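Local coordinates for protein hydrolase (Rhizobium meliloti, PDB 5HOE) that hydrolyses acetyl esters of carbohydrates, acting as an octameric acetylesterase of the GDSL-like, SGNH-hydrolase family, at residues A[192-201]-A[214-225]. Sequence-based numbering, arbitrary orientation.
Sequences EFFAAGDCIS and TNIRLGHAIADK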
# COMPACT_ATOMS: atom_id res chain seq x y z
N GLU A 192 18.30 5.28 -30.89
CA GLU A 192 19.66 4.95 -31.29
C GLU A 192 20.24 3.88 -30.37
O GLU A 192 19.78 3.69 -29.25
CB GLU A 192 20.54 6.20 -31.25
CG GLU A 192 20.01 7.39 -32.05
CD GLU A 192 19.96 7.15 -33.54
OE1 GLU A 192 20.85 6.46 -34.08
OE2 GLU A 192 19.02 7.66 -34.20
N PHE A 193 21.26 3.17 -30.87
CA PHE A 193 21.86 2.05 -30.16
C PHE A 193 23.37 2.01 -30.32
O PHE A 193 23.90 2.27 -31.41
CB PHE A 193 21.31 0.70 -30.64
CG PHE A 193 22.02 -0.47 -30.02
CD1 PHE A 193 21.85 -0.76 -28.67
CD2 PHE A 193 22.85 -1.29 -30.78
CE1 PHE A 193 22.51 -1.83 -28.08
CE2 PHE A 193 23.51 -2.36 -30.19
CZ PHE A 193 23.32 -2.64 -28.84
N PHE A 194 24.07 1.65 -29.23
CA PHE A 194 25.52 1.46 -29.24
C PHE A 194 25.89 0.30 -28.33
O PHE A 194 25.50 0.28 -27.16
CB PHE A 194 26.27 2.72 -28.79
CG PHE A 194 27.75 2.53 -28.71
CD1 PHE A 194 28.49 2.29 -29.86
CD2 PHE A 194 28.42 2.52 -27.49
CE1 PHE A 194 29.86 2.09 -29.80
CE2 PHE A 194 29.78 2.32 -27.44
CZ PHE A 194 30.49 2.10 -28.58
N ALA A 195 26.61 -0.68 -28.87
CA ALA A 195 27.08 -1.82 -28.08
C ALA A 195 28.46 -1.51 -27.51
O ALA A 195 29.46 -1.50 -28.23
CB ALA A 195 27.12 -3.09 -28.93
N ALA A 196 28.53 -1.26 -26.20
CA ALA A 196 29.83 -0.97 -25.61
C ALA A 196 30.81 -2.11 -25.85
O ALA A 196 32.01 -1.87 -26.05
CB ALA A 196 29.69 -0.66 -24.12
N GLY A 197 30.33 -3.36 -25.85
CA GLY A 197 31.19 -4.52 -26.04
C GLY A 197 31.81 -4.64 -27.42
O GLY A 197 32.70 -5.48 -27.59
N ASP A 198 31.33 -3.87 -28.40
CA ASP A 198 31.98 -3.82 -29.70
C ASP A 198 33.26 -3.00 -29.67
O ASP A 198 34.07 -3.09 -30.59
CB ASP A 198 31.03 -3.23 -30.74
CG ASP A 198 29.88 -4.18 -31.10
OD1 ASP A 198 29.90 -5.37 -30.69
OD2 ASP A 198 28.96 -3.73 -31.80
N CYS A 199 33.46 -2.25 -28.59
CA CYS A 199 34.55 -1.31 -28.47
C CYS A 199 35.44 -1.56 -27.26
O CYS A 199 36.65 -1.34 -27.34
CB CYS A 199 33.97 0.11 -28.38
SG CYS A 199 35.14 1.36 -27.98
N ILE A 200 34.87 -2.05 -26.16
CA ILE A 200 35.61 -2.26 -24.92
C ILE A 200 35.22 -3.61 -24.32
O ILE A 200 34.25 -4.25 -24.75
CB ILE A 200 35.37 -1.12 -23.90
CG1 ILE A 200 33.89 -1.08 -23.47
CG2 ILE A 200 35.85 0.24 -24.47
CD1 ILE A 200 33.67 -0.52 -22.08
N SER A 201 35.98 -4.02 -23.31
CA SER A 201 35.65 -5.17 -22.48
C SER A 201 35.69 -4.75 -21.02
O SER A 201 36.27 -3.72 -20.67
CB SER A 201 36.60 -6.35 -22.74
OG SER A 201 37.91 -6.08 -22.30
N THR A 214 40.04 2.32 -20.47
CA THR A 214 38.82 1.80 -21.09
C THR A 214 37.67 2.80 -20.99
O THR A 214 36.88 2.92 -21.94
CB THR A 214 38.47 0.46 -20.45
OG1 THR A 214 39.34 -0.55 -20.97
CG2 THR A 214 37.03 0.04 -20.75
N ASN A 215 37.53 3.51 -19.86
CA ASN A 215 36.55 4.60 -19.80
C ASN A 215 36.79 5.64 -20.88
O ASN A 215 35.84 6.17 -21.46
CB ASN A 215 36.61 5.29 -18.44
CG ASN A 215 35.96 4.49 -17.33
OD1 ASN A 215 35.13 3.58 -17.55
ND2 ASN A 215 36.30 4.85 -16.11
N ILE A 216 38.06 5.96 -21.14
CA ILE A 216 38.39 6.98 -22.12
C ILE A 216 38.08 6.48 -23.53
O ILE A 216 37.46 7.19 -24.33
CB ILE A 216 39.85 7.43 -21.95
CG1 ILE A 216 39.99 8.17 -20.62
CG2 ILE A 216 40.32 8.28 -23.13
CD1 ILE A 216 41.41 8.38 -20.18
N ARG A 217 38.48 5.24 -23.84
CA ARG A 217 38.11 4.68 -25.14
C ARG A 217 36.60 4.65 -25.31
O ARG A 217 36.09 5.00 -26.38
CB ARG A 217 38.73 3.29 -25.33
CG ARG A 217 38.15 2.46 -26.46
CD ARG A 217 39.21 1.56 -27.10
NE ARG A 217 38.66 0.32 -27.65
CZ ARG A 217 38.51 0.04 -28.95
NH1 ARG A 217 38.86 0.91 -29.88
NH2 ARG A 217 38.02 -1.14 -29.32
N LEU A 218 35.86 4.25 -24.26
CA LEU A 218 34.41 4.19 -24.34
C LEU A 218 33.80 5.56 -24.60
O LEU A 218 32.90 5.70 -25.42
CB LEU A 218 33.85 3.60 -23.05
CG LEU A 218 32.32 3.49 -22.95
CD1 LEU A 218 31.76 2.62 -24.04
CD2 LEU A 218 31.92 2.98 -21.57
N GLY A 219 34.26 6.57 -23.86
CA GLY A 219 33.72 7.91 -24.04
C GLY A 219 34.00 8.48 -25.41
O GLY A 219 33.16 9.16 -26.00
N HIS A 220 35.19 8.21 -25.95
CA HIS A 220 35.47 8.66 -27.31
C HIS A 220 34.52 8.01 -28.31
O HIS A 220 33.99 8.69 -29.20
CB HIS A 220 36.92 8.39 -27.66
CG HIS A 220 37.89 9.22 -26.88
ND1 HIS A 220 39.25 9.02 -26.93
CD2 HIS A 220 37.69 10.24 -26.02
CE1 HIS A 220 39.85 9.89 -26.15
NE2 HIS A 220 38.93 10.64 -25.58
N ALA A 221 34.26 6.71 -28.15
CA ALA A 221 33.39 6.03 -29.11
C ALA A 221 31.95 6.50 -28.98
O ALA A 221 31.24 6.61 -30.00
CB ALA A 221 33.50 4.52 -28.94
N ILE A 222 31.50 6.79 -27.76
CA ILE A 222 30.15 7.31 -27.59
C ILE A 222 30.03 8.72 -28.17
O ILE A 222 29.02 9.06 -28.78
CB ILE A 222 29.71 7.22 -26.12
CG1 ILE A 222 29.63 5.74 -25.68
CG2 ILE A 222 28.38 7.91 -25.92
CD1 ILE A 222 29.26 5.50 -24.23
N ALA A 223 31.08 9.53 -28.00
CA ALA A 223 31.09 10.87 -28.60
C ALA A 223 30.93 10.79 -30.11
O ALA A 223 30.23 11.61 -30.71
CB ALA A 223 32.40 11.57 -28.26
N ASP A 224 31.60 9.83 -30.75
CA ASP A 224 31.44 9.71 -32.20
C ASP A 224 29.99 9.45 -32.56
O ASP A 224 29.44 10.04 -33.51
CB ASP A 224 32.30 8.56 -32.74
CG ASP A 224 33.77 8.83 -32.60
OD1 ASP A 224 34.14 9.99 -32.36
OD2 ASP A 224 34.56 7.86 -32.73
N LYS A 225 29.34 8.56 -31.81
CA LYS A 225 27.93 8.27 -32.01
C LYS A 225 27.08 9.52 -31.81
O LYS A 225 26.17 9.79 -32.60
CB LYS A 225 27.53 7.19 -31.02
CG LYS A 225 26.19 6.61 -31.28
CD LYS A 225 26.24 5.55 -32.34
CE LYS A 225 24.83 5.14 -32.68
NZ LYS A 225 24.81 4.14 -33.75
O HOH W 1 22.04 3.85 -33.67
O HOH W 2 38.68 -2.57 -22.68
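Phe194 carries the strand's part of the apolar contact between strand 192-195 and helix 214-225, which run nearly antiparallel (156°). With CG anti to the backbone N (chi1 177°), its ring reaches the helix: Leu218 CD1 meets the ring edge in plane, CE2 lies 3.8 Å from Ile222 CG1, and CZ touches Ala221 CB. Beyond the strand, Ala196 CB rests on Leu218 CD1, while Ile200 CD1 touches both Thr214 CG2, 3.7 Å away, and Leu218 CD2. In the conformer given, Cys199 SG touches Ala221 CB; the placement of Arg217 beside it is doubtful.

Among the polar contacts, Lys225 NZ donates to Phe193 O (3.1 Å), from 24° outside the carbonyl plane, and to a water that also binds Phe193 N and Glu192 OE1. Without the lysine's amino group, as with an alanine here, Phe193 O would probably lose this donor and the water one of its ligands. At the other end, a second water joins Ser201 N to Thr214 OG1, whose protein partner is Asp203.

Strand 192-195 is an edge strand of the chain's parallel sheet, bonded to strand 147-152. Helix 212-229 covers one face beside helix 48-56, and Phe193 turns to helix 171-189 on the other, completing an alpha/beta/alpha sandwich characteristic of SGNH hydrolases.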